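Local coordinates for N-acetylgalactosaminyltransferase 7 (Homo sapiens, PDB 6IWR), which is a two-domain member of the polypeptide GalNAc-transferase family, joining a GT-A glycosyltransferase domain to a ricin-type beta-trefoil lectin domain, at residues Asp297-Trp302 against Ala422-Ser427; Val472-Ile477 against Met591-Ser596; Phe480-Cys485 against Arg568-His573. All blocks are in the same frame, centred on the assembly; numbering follows the deposited sequence.

Contact 1 of 3, residues Asp297-Trp302 against Ala422-Ser427; sequences DWSMLW and ASRPES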
loop_
_atom_site.group_PDB
_atom_site.type_symbol
_atom_site.label_atom_id
_atom_site.label_comp_id
_atom_site.label_asym_id
_atom_site.label_seq_id
_atom_site.Cartn_x
_atom_site.Cartn_y
_atom_site.Cartn_z
ATOM N N ASP A 297 -15.843 -13.136 -10.633
ATOM C CA ASP A 297 -15.610 -12.577 -11.960
ATOM C C ASP A 297 -14.874 -13.637 -12.785
ATOM O O ASP A 297 -14.558 -14.719 -12.288
ATOM C CB ASP A 297 -14.869 -11.232 -11.860
ATOM C CG ASP A 297 -13.395 -11.375 -11.445
ATOM O OD1 ASP A 297 -12.816 -12.475 -11.587
ATOM O OD2 ASP A 297 -12.801 -10.363 -10.980
ATOM N N TRP A 298 -14.563 -13.338 -14.041
ATOM C CA TRP A 298 -14.058 -14.365 -14.945
ATOM C C TRP A 298 -12.550 -14.590 -14.845
ATOM O O TRP A 298 -12.005 -15.428 -15.579
ATOM C CB TRP A 298 -14.512 -14.026 -16.363
ATOM C CG TRP A 298 -15.989 -13.952 -16.305
ATOM C CD1 TRP A 298 -16.771 -12.827 -16.294
ATOM C CD2 TRP A 298 -16.878 -15.056 -16.115
ATOM N NE1 TRP A 298 -18.099 -13.172 -16.155
ATOM C CE2 TRP A 298 -18.186 -14.534 -16.041
ATOM C CE3 TRP A 298 -16.692 -16.442 -16.006
ATOM C CZ2 TRP A 298 -19.291 -15.339 -15.871
ATOM C CZ3 TRP A 298 -17.801 -17.249 -15.852
ATOM C CH2 TRP A 298 -19.081 -16.697 -15.774
ATOM N N SER A 299 -11.876 -13.883 -13.944
ATOM C CA SER A 299 -10.562 -14.294 -13.462
ATOM C C SER A 299 -10.674 -15.220 -12.263
ATOM O O SER A 299 -9.650 -15.716 -11.768
ATOM C CB SER A 299 -9.713 -13.076 -13.100
ATOM O OG SER A 299 -10.536 -12.048 -12.599
ATOM N N MET A 300 -11.904 -15.463 -11.812
ATOM C CA MET A 300 -12.218 -16.345 -10.696
ATOM C C MET A 300 -11.845 -15.723 -9.352
ATOM O O MET A 300 -11.499 -16.431 -8.410
ATOM C CB MET A 300 -11.567 -17.720 -10.848
ATOM C CG MET A 300 -12.257 -18.754 -9.975
ATOM S SD MET A 300 -11.633 -20.445 -10.041
ATOM C CE MET A 300 -12.773 -21.234 -11.151
ATOM N N LEU A 301 -11.915 -14.402 -9.252
ATOM C CA LEU A 301 -11.841 -13.742 -7.963
ATOM C C LEU A 301 -13.212 -13.756 -7.295
ATOM O O LEU A 301 -14.236 -13.475 -7.928
ATOM C CB LEU A 301 -11.348 -12.307 -8.114
ATOM C CG LEU A 301 -9.952 -12.229 -8.724
ATOM C CD1 LEU A 301 -9.518 -10.781 -8.733
ATOM C CD2 LEU A 301 -8.955 -13.150 -7.987
ATOM N N TRP A 302 -13.214 -14.094 -6.013
ATOM C CA TRP A 302 -14.421 -14.106 -5.212
ATOM C C TRP A 302 -15.117 -12.747 -5.222
ATOM O O TRP A 302 -14.468 -11.713 -5.073
ATOM C CB TRP A 302 -14.036 -14.505 -3.790
ATOM C CG TRP A 302 -15.074 -14.235 -2.799
ATOM C CD1 TRP A 302 -15.119 -13.188 -1.923
ATOM C CD2 TRP A 302 -16.246 -15.015 -2.565
ATOM N NE1 TRP A 302 -16.251 -13.279 -1.157
ATOM C CE2 TRP A 302 -16.961 -14.390 -1.536
ATOM C CE3 TRP A 302 -16.759 -16.188 -3.125
ATOM C CZ2 TRP A 302 -18.157 -14.891 -1.055
ATOM C CZ3 TRP A 302 -17.953 -16.682 -2.645
ATOM C CH2 TRP A 302 -18.636 -16.033 -1.619
ATOM N N ALA A 422 -9.389 -15.463 -21.497
ATOM C CA ALA A 422 -9.379 -14.053 -21.878
ATOM C C ALA A 422 -9.024 -13.150 -20.700
ATOM O O ALA A 422 -8.322 -12.146 -20.882
ATOM C CB ALA A 422 -10.736 -13.637 -22.451
ATOM N N SER A 423 -9.491 -13.489 -19.492
ATOM C CA SER A 423 -9.130 -12.695 -18.324
ATOM C C SER A 423 -7.688 -12.933 -17.913
ATOM O O SER A 423 -7.007 -11.988 -17.517
ATOM C CB SER A 423 -10.063 -13.004 -17.156
ATOM O OG SER A 423 -11.412 -12.818 -17.524
ATOM N N ARG A 424 -7.208 -14.170 -18.002
ATOM C CA ARG A 424 -5.855 -14.526 -17.568
ATOM C C ARG A 424 -5.187 -15.337 -18.669
ATOM O O ARG A 424 -4.986 -16.552 -18.542
ATOM C CB ARG A 424 -5.892 -15.293 -16.240
ATOM C CG ARG A 424 -6.803 -14.635 -15.226
ATOM C CD ARG A 424 -6.835 -15.359 -13.886
ATOM N NE ARG A 424 -5.723 -14.897 -13.060
ATOM C CZ ARG A 424 -5.849 -14.451 -11.818
ATOM N NH1 ARG A 424 -7.050 -14.444 -11.227
ATOM N NH2 ARG A 424 -4.764 -14.042 -11.171
ATOM N N PRO A 425 -4.818 -14.691 -19.780
ATOM C CA PRO A 425 -4.140 -15.452 -20.838
ATOM C C PRO A 425 -2.852 -16.035 -20.346
ATOM O O PRO A 425 -2.458 -17.097 -20.837
ATOM C CB PRO A 425 -3.898 -14.418 -21.942
ATOM C CG PRO A 425 -4.364 -13.118 -21.370
ATOM C CD PRO A 425 -4.588 -13.247 -19.926
ATOM N N GLU A 426 -2.228 -15.406 -19.336
ATOM C CA GLU A 426 -0.932 -15.867 -18.852
ATOM C C GLU A 426 -1.011 -17.287 -18.309
ATOM O O GLU A 426 0.020 -17.932 -18.098
ATOM C CB GLU A 426 -0.374 -14.892 -17.792
ATOM C CG GLU A 426 -1.009 -14.894 -16.406
ATOM C CD GLU A 426 -2.121 -13.850 -16.220
ATOM O OE1 GLU A 426 -2.458 -13.136 -17.195
ATOM O OE2 GLU A 426 -2.681 -13.741 -15.085
ATOM N N SER A 427 -2.214 -17.788 -18.074
ATOM C CA SER A 427 -2.388 -19.114 -17.511
ATOM C C SER A 427 -2.590 -20.159 -18.582
ATOM O O SER A 427 -2.565 -21.355 -18.274
ATOM C CB SER A 427 -3.600 -19.148 -16.563
ATOM O OG SER A 427 -4.819 -19.067 -17.288
#

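Contact 2 of 3, residues Val472-Ile477 against Met591-Ser596; sequences VDWGEI and MNNIHS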
loop_
_atom_site.group_PDB
_atom_site.type_symbol
_atom_site.label_atom_id
_atom_site.label_comp_id
_atom_site.label_asym_id
_atom_site.label_seq_id
_atom_site.Cartn_x
_atom_site.Cartn_y
_atom_site.Cartn_z
ATOM N N VAL A 472 -7.192 -9.763 -28.366
ATOM C CA VAL A 472 -6.440 -9.712 -29.619
ATOM C C VAL A 472 -5.029 -10.240 -29.406
ATOM O O VAL A 472 -4.549 -11.095 -30.160
ATOM C CB VAL A 472 -6.407 -8.285 -30.204
ATOM C CG1 VAL A 472 -5.558 -8.281 -31.468
ATOM C CG2 VAL A 472 -7.802 -7.795 -30.513
ATOM N N ASP A 473 -4.356 -9.755 -28.367
ATOM C CA ASP A 473 -2.989 -10.135 -28.058
ATOM C C ASP A 473 -2.760 -9.866 -26.572
ATOM O O ASP A 473 -3.535 -9.151 -25.924
ATOM C CB ASP A 473 -2.015 -9.361 -28.953
ATOM C CG ASP A 473 -0.715 -10.097 -29.196
ATOM O OD1 ASP A 473 -0.309 -10.902 -28.344
ATOM O OD2 ASP A 473 -0.077 -9.839 -30.243
ATOM N N TRP A 474 -1.706 -10.468 -26.023
ATOM C CA TRP A 474 -1.374 -10.256 -24.621
ATOM C C TRP A 474 0.125 -10.446 -24.449
ATOM O O TRP A 474 0.786 -11.097 -25.261
ATOM C CB TRP A 474 -2.153 -11.208 -23.696
ATOM C CG TRP A 474 -1.828 -12.654 -23.930
ATOM C CD1 TRP A 474 -2.378 -13.486 -24.865
ATOM C CD2 TRP A 474 -0.853 -13.426 -23.238
ATOM N NE1 TRP A 474 -1.815 -14.734 -24.791
ATOM C CE2 TRP A 474 -0.868 -14.724 -23.800
ATOM C CE3 TRP A 474 0.037 -13.150 -22.193
ATOM C CZ2 TRP A 474 -0.027 -15.746 -23.348
ATOM C CZ3 TRP A 474 0.872 -14.172 -21.739
ATOM C CH2 TRP A 474 0.827 -15.454 -22.314
ATOM N N GLY A 475 0.658 -9.871 -23.379
ATOM C CA GLY A 475 2.048 -10.084 -23.031
ATOM C C GLY A 475 2.719 -8.836 -22.487
ATOM O O GLY A 475 2.043 -7.891 -22.051
ATOM N N GLU A 476 4.053 -8.845 -22.477
ATOM C CA GLU A 476 4.812 -7.618 -22.292
ATOM C C GLU A 476 4.554 -6.672 -23.466
ATOM O O GLU A 476 4.269 -7.100 -24.593
ATOM C CB GLU A 476 6.306 -7.929 -22.196
ATOM C CG GLU A 476 6.922 -8.384 -23.520
ATOM C CD GLU A 476 8.405 -8.694 -23.441
ATOM O OE1 GLU A 476 9.013 -8.927 -24.507
ATOM O OE2 GLU A 476 8.980 -8.692 -22.335
ATOM N N ILE A 477 4.651 -5.379 -23.197
ATOM C CA ILE A 477 4.656 -4.368 -24.242
ATOM C C ILE A 477 6.069 -3.805 -24.274
ATOM O O ILE A 477 6.429 -2.924 -23.482
ATOM C CB ILE A 477 3.603 -3.284 -24.013
ATOM C CG1 ILE A 477 2.212 -3.924 -23.979
ATOM C CG2 ILE A 477 3.666 -2.258 -25.138
ATOM C CD1 ILE A 477 1.064 -2.946 -23.682
ATOM N N MET A 591 4.244 -6.818 -28.733
ATOM C CA MET A 591 3.540 -7.463 -27.630
ATOM C C MET A 591 3.843 -8.952 -27.680
ATOM O O MET A 591 3.353 -9.672 -28.555
ATOM C CB MET A 591 2.036 -7.203 -27.667
ATOM C CG MET A 591 1.308 -7.502 -26.340
ATOM S SD MET A 591 -0.426 -6.966 -26.420
ATOM C CE MET A 591 -0.799 -6.485 -24.741
ATOM N N ASN A 592 4.630 -9.404 -26.726
ATOM C CA ASN A 592 5.129 -10.765 -26.692
ATOM C C ASN A 592 4.491 -11.491 -25.531
ATOM O O ASN A 592 4.413 -10.948 -24.421
ATOM C CB ASN A 592 6.647 -10.763 -26.564
ATOM C CG ASN A 592 7.278 -9.884 -27.579
ATOM O OD1 ASN A 592 7.034 -10.064 -28.760
ATOM N ND2 ASN A 592 8.036 -8.878 -27.139
ATOM N N ASN A 593 4.022 -12.701 -25.797
ATOM C CA ASN A 593 3.520 -13.530 -24.714
ATOM C C ASN A 593 4.639 -13.806 -23.739
ATOM O O ASN A 593 5.760 -14.142 -24.129
ATOM C CB ASN A 593 2.968 -14.863 -25.217
ATOM C CG ASN A 593 1.776 -14.703 -26.120
ATOM O OD1 ASN A 593 1.517 -15.576 -26.939
ATOM N ND2 ASN A 593 1.056 -13.587 -25.995
ATOM N N ILE A 594 4.332 -13.656 -22.469
ATOM C CA ILE A 594 5.212 -14.116 -21.416
ATOM C C ILE A 594 4.660 -15.437 -20.900
ATOM O O ILE A 594 3.507 -15.520 -20.467
ATOM C CB ILE A 594 5.326 -13.069 -20.308
ATOM C CG1 ILE A 594 5.851 -11.788 -20.937
ATOM C CG2 ILE A 594 6.282 -13.552 -19.251
ATOM C CD1 ILE A 594 7.097 -12.013 -21.745
ATOM N N HIS A 595 5.475 -16.479 -20.988
ATOM C CA HIS A 595 5.090 -17.815 -20.562
ATOM C C HIS A 595 5.717 -18.121 -19.212
ATOM O O HIS A 595 6.916 -17.915 -19.010
ATOM C CB HIS A 595 5.506 -18.869 -21.589
ATOM C CG HIS A 595 4.472 -19.127 -22.641
ATOM N ND1 HIS A 595 3.528 -18.190 -23.006
ATOM C CD2 HIS A 595 4.237 -20.215 -23.410
ATOM C CE1 HIS A 595 2.761 -18.687 -23.959
ATOM N NE2 HIS A 595 3.168 -19.915 -24.223
ATOM N N SER A 596 4.889 -18.592 -18.295
ATOM C CA SER A 596 5.296 -19.012 -16.965
ATOM C C SER A 596 5.303 -20.536 -16.938
ATOM O O SER A 596 4.268 -21.162 -17.194
ATOM C CB SER A 596 4.332 -18.442 -15.921
ATOM O OG SER A 596 3.283 -17.711 -16.556
#

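Contact 3 of 3, residues Phe480-Cys485 against Arg568-His573; sequences FETAYC and RSEVLH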
loop_
_atom_site.group_PDB
_atom_site.type_symbol
_atom_site.label_atom_id
_atom_site.label_comp_id
_atom_site.label_asym_id
_atom_site.label_seq_id
_atom_site.Cartn_x
_atom_site.Cartn_y
_atom_site.Cartn_z
ATOM N N PHE A 480 10.394 -1.881 -29.432
ATOM C CA PHE A 480 10.937 -2.644 -30.554
ATOM C C PHE A 480 12.455 -2.577 -30.564
ATOM O O PHE A 480 13.037 -1.489 -30.638
ATOM C CB PHE A 480 10.369 -2.104 -31.876
ATOM C CG PHE A 480 10.836 -2.861 -33.106
ATOM C CD1 PHE A 480 10.483 -4.202 -33.291
ATOM C CD2 PHE A 480 11.621 -2.231 -34.085
ATOM C CE1 PHE A 480 10.909 -4.909 -34.425
ATOM C CE2 PHE A 480 12.059 -2.934 -35.233
ATOM C CZ PHE A 480 11.698 -4.274 -35.400
ATOM N N GLU A 481 13.097 -3.744 -30.493
ATOM C CA GLU A 481 14.557 -3.822 -30.539
ATOM C C GLU A 481 15.178 -3.044 -29.381
ATOM O O GLU A 481 16.248 -2.446 -29.518
ATOM C CB GLU A 481 15.099 -3.320 -31.885
ATOM C CG GLU A 481 14.295 -3.796 -33.094
ATOM C CD GLU A 481 15.053 -3.733 -34.428
ATOM O OE1 GLU A 481 15.143 -4.798 -35.101
ATOM O OE2 GLU A 481 15.547 -2.631 -34.799
ATOM N N THR A 482 14.473 -3.000 -28.247
ATOM C CA THR A 482 14.978 -2.448 -26.998
ATOM C C THR A 482 14.738 -3.455 -25.881
ATOM O O THR A 482 14.106 -4.502 -26.058
ATOM C CB THR A 482 14.303 -1.128 -26.587
ATOM O OG1 THR A 482 13.150 -1.422 -25.777
ATOM C CG2 THR A 482 13.893 -0.277 -27.787
ATOM N N ALA A 483 15.222 -3.102 -24.708
ATOM C CA ALA A 483 15.043 -3.900 -23.510
ATOM C C ALA A 483 14.183 -3.149 -22.498
ATOM O O ALA A 483 14.301 -3.357 -21.292
ATOM C CB ALA A 483 16.400 -4.266 -22.924
ATOM N N TYR A 484 13.339 -2.242 -22.981
ATOM C CA TYR A 484 12.450 -1.478 -22.129
ATOM C C TYR A 484 11.016 -1.900 -22.377
ATOM O O TYR A 484 10.631 -2.183 -23.513
ATOM C CB TYR A 484 12.616 0.011 -22.365
ATOM C CG TYR A 484 13.951 0.531 -21.904
ATOM C CD1 TYR A 484 14.260 0.618 -20.535
ATOM C CD2 TYR A 484 14.905 0.961 -22.822
ATOM C CE1 TYR A 484 15.501 1.124 -20.091
ATOM C CE2 TYR A 484 16.146 1.465 -22.392
ATOM C CZ TYR A 484 16.439 1.536 -21.027
ATOM O OH TYR A 484 17.658 2.029 -20.613
ATOM N N CYS A 485 10.250 -1.977 -21.297
ATOM C CA CYS A 485 8.881 -2.465 -21.291
ATOM C C CYS A 485 7.989 -1.439 -20.598
ATOM O O CYS A 485 8.410 -0.759 -19.654
ATOM C CB CYS A 485 8.763 -3.816 -20.559
ATOM S SG CYS A 485 9.181 -5.266 -21.558
ATOM N N ARG A 568 7.478 6.679 -26.292
ATOM C CA ARG A 568 8.300 6.515 -25.102
ATOM C C ARG A 568 9.553 7.379 -25.155
ATOM O O ARG A 568 9.971 7.766 -26.223
ATOM C CB ARG A 568 8.683 5.046 -24.923
ATOM C CG ARG A 568 9.867 4.608 -25.751
ATOM C CD ARG A 568 9.939 3.113 -25.847
ATOM N NE ARG A 568 10.846 2.714 -26.897
ATOM C CZ ARG A 568 10.467 2.139 -28.021
ATOM N NH1 ARG A 568 9.198 1.895 -28.240
ATOM N NH2 ARG A 568 11.360 1.812 -28.925
ATOM N N SER A 569 10.146 7.683 -24.006
ATOM C CA SER A 569 11.439 8.354 -23.989
ATOM C C SER A 569 12.672 7.479 -23.797
ATOM O O SER A 569 13.693 7.726 -24.404
ATOM C CB SER A 569 11.473 9.474 -22.971
ATOM O OG SER A 569 12.739 10.085 -22.988
ATOM N N GLU A 570 12.581 6.454 -22.979
ATOM C CA GLU A 570 13.732 5.604 -22.663
ATOM C C GLU A 570 14.727 6.217 -21.703
ATOM O O GLU A 570 14.987 5.671 -20.650
ATOM C CB GLU A 570 14.497 5.191 -23.920
ATOM C CG GLU A 570 13.643 4.803 -25.110
ATOM C CD GLU A 570 14.201 3.619 -25.868
ATOM O OE1 GLU A 570 15.178 3.025 -25.387
ATOM O OE2 GLU A 570 13.666 3.273 -26.932
ATOM N N VAL A 571 15.296 7.344 -22.073
ATOM C CA VAL A 571 16.248 8.014 -21.212
ATOM C C VAL A 571 15.571 8.481 -19.937
ATOM O O VAL A 571 16.135 8.419 -18.862
ATOM C CB VAL A 571 16.916 9.177 -21.935
ATOM C CG1 VAL A 571 15.868 10.055 -22.583
ATOM C CG2 VAL A 571 17.771 9.975 -20.977
ATOM N N LEU A 572 14.353 8.953 -20.098
ATOM C CA LEU A 572 13.476 9.420 -19.048
ATOM C C LEU A 572 12.533 8.384 -18.447
ATOM O O LEU A 572 11.860 8.693 -17.480
ATOM C CB LEU A 572 12.668 10.622 -19.526
ATOM C CG LEU A 572 13.413 11.931 -19.767
ATOM C CD1 LEU A 572 12.472 12.960 -20.348
ATOM C CD2 LEU A 572 14.021 12.450 -18.484
ATOM N N HIS A 573 12.484 7.173 -18.996
ATOM C CA HIS A 573 11.571 6.118 -18.518
ATOM C C HIS A 573 10.105 6.553 -18.487
ATOM O O HIS A 573 9.394 6.375 -17.517
ATOM C CB HIS A 573 11.993 5.583 -17.159
ATOM C CG HIS A 573 13.258 4.786 -17.178
ATOM N ND1 HIS A 573 14.183 4.873 -18.190
ATOM C CD2 HIS A 573 13.758 3.899 -16.293
ATOM C CE1 HIS A 573 15.194 4.071 -17.930
ATOM N NE2 HIS A 573 14.957 3.465 -16.786
#

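Contact 1 of 3, residues Asp297-Trp302 against Ala422-Ser427
Ser-423, at the C-terminal end of helix 417-423, presses its CB against the backbone of Trp-298, 3.5 Å from Trp-298 O. Its OG, turned beside its own backbone N (chi1 -55°), is hydrogen-bonded back to Tyr-419 O within the helix and comes to 3.5 Å from Trp-298 CB. The indole of Trp-298 leads the other way, meeting Trp-296 edge-to-face and giving its NE1 to Tyr-465 O. Arg-424, the first residue to leave the helical conformation, makes a hydrogen bond across the contact: NH1 to Ser-299 O, 2.9 Å. The carbonyl oxygen lies near the guanidinium plane, although NH1 is tilted well out of the plane of that carbonyl. A bend at chi3 (85°) directs the guanidinium to this oxygen while the methylene chain runs over Ser-299, with Arg-424 CD 3.8 Å from Ser-299 CB. Leu-301 crosses the arginine at about a right angle and brings CD2 to the guanidinium edge, 4.0 Å from Arg-424 NH1. The loop that receives these side chains connects strands 292-296 and 302-306, in a region of the glycosyltransferase family 2 (GT-A) type. It is built on a type I beta turn from Asp-297 to Met-300, combined with an Asx turn: Asp-297 OD1 accepts from Ser-299 N, Ser-299 OG and Leu-301 N, each well out of the carboxylate plane, the two Ser-299 donors on one side and Leu-301 N on the other. Three donors thus converge on one oxygen, which probably helps hold the turn that presents Ser-299 O. Beyond Arg-424, Pro-425 turns aside to pack on Asn-471. Glu-426 then folds back, its OE2 forming a long salt bridge of 3.8 Å with Arg-424 NE. Ser-427 closes the turn by donating both its OG, at 2.8 Å, and its backbone N to Arg-424 O.

Contact 2 of 3, residues Val472-Ile477 against Met591-Ser596
Asn-592 ND2 donates to Glu-476 OE1 over 2.8 Å, nearly straight at 161°, reaching the anti lone pair from within its own amide plane. The same carboxylate oxygen takes a salt bridge from Arg-478 NE, so two donors hold it. The backbones of the same two residues form an antiparallel hydrogen-bonded pair: Asn-592 N reaches Glu-476 O at 3.2 Å; the return bond, Glu-476 N to Asn-592 O, is weak and the position of that oxygen less certain. A further weak bond runs from Asn-593 ND2 to Trp-474 O. That amide lies almost flat on the indole, planes 12° apart, with ND2 over one ring face; Asn-593 CB adds a CH-pi contact, 3.9 Å from the centroid of the six-membered ring. Ile-594 O meets the ring edge instead, 3.2 Å from Trp-474 CZ3. With CG set between the backbone N and the carbonyl carbon (chi1 63°), Trp-474 swings its ring round to meet these residues, although its CB points away from them. Met-591 slides past Asp-473, SD lying 3.8 Å from Asp-473 CB, and lays its CE against Ile-477 CG1 at 4.0 Å. Lys-552 bridges Asp-473 OD2 and Met-591 O. Gly-475 forms the corner where the chain passes from one sheet to another, at backbone angles suited to a residue without a CB. Strand 471-474 pairs with 511-514, whereas 476-479 pairs with 589-592, which brings an early strand of the lectin domain against its last, consistent with the closure of a beta-trefoil. Phe-511 of strand 511-514 packs on both Ile-477 and Met-591, and Ile-486 of strand 484-487 lies against Ile-477.

Contact 3 of 3, residues Phe480-Cys485 against Arg568-His573
Tyr-484 lies between Glu-570 and His-573, touching the acid through CD2, 3.3 Å from Glu-570 OE1, and the imidazole through CE1, 3.7 Å from His-573 CE1. The two rings meet obliquely, their planes 59° apart. Both segments belong to the ricin-type beta-trefoil lectin domain, where the turn leading into strand 484-487 faces the loop between strands 565-568 and 575-578. Beside the tyrosine, Thr-482 points its methyl at the Arg-568/Glu-570 ion pair, CG2 lying 3.5 Å from Arg-568 NH2 and 3.7 Å from Glu-570 OE2. Contact across the segments is by packing, without a hydrogen bond; the polar bonds serve to position each side. On one side, an ST turn joins Tyr-484 N to Thr-482 OG1 at 2.9 Å, and this hydroxyl also bonds to Gly-479 O; with OG1 between the backbone N and the carbonyl carbon (chi1 90°), CG2 is the branch facing the ion pair. On the other, Arg-568 NE donates to Glu-570 OE2 at 2.9 Å, the oxygen lying in the guanidinium plane. Further out, Arg-568 NH1 bonds to Lys-588 O, and Trp-589 meets the arginine in a cation-pi contact. Cys-485 ties the tyrosine's strand to Cys-502 by a disulfide. His-573 is held at both ring nitrogens: NE2 is hydrogen-bonded to Glu-279 OE2 of the second subunit, and ND1 donates to Glu-570 O over 2.7 Å, with that oxygen in the imidazole plane.

Along the chain contact 1 comes first and closes before contact 2 opens; contact 3 is nested inside the loop that contact 2 closes. Centres of contacts 1 and 2 lie about 15 Å apart, and they touch where Pro-425 CB packs 3.4 Å from Trp-474 CG, joining the segment just after helix 417-423 to the trefoil. Contacts 2 and 3, about 17 Å apart between centres, lie on consecutive strands, 476-479 in contact 2 and 484-487 in contact 3, with Glu-476 beside Cys-485. Contacts 1 and 3 do not touch, nearest atoms about 14 Å apart. Contacts 1 and 2 carry packing from the GT-A side to the lectin domain; contact 3 lies within that domain and alone reaches the second subunit.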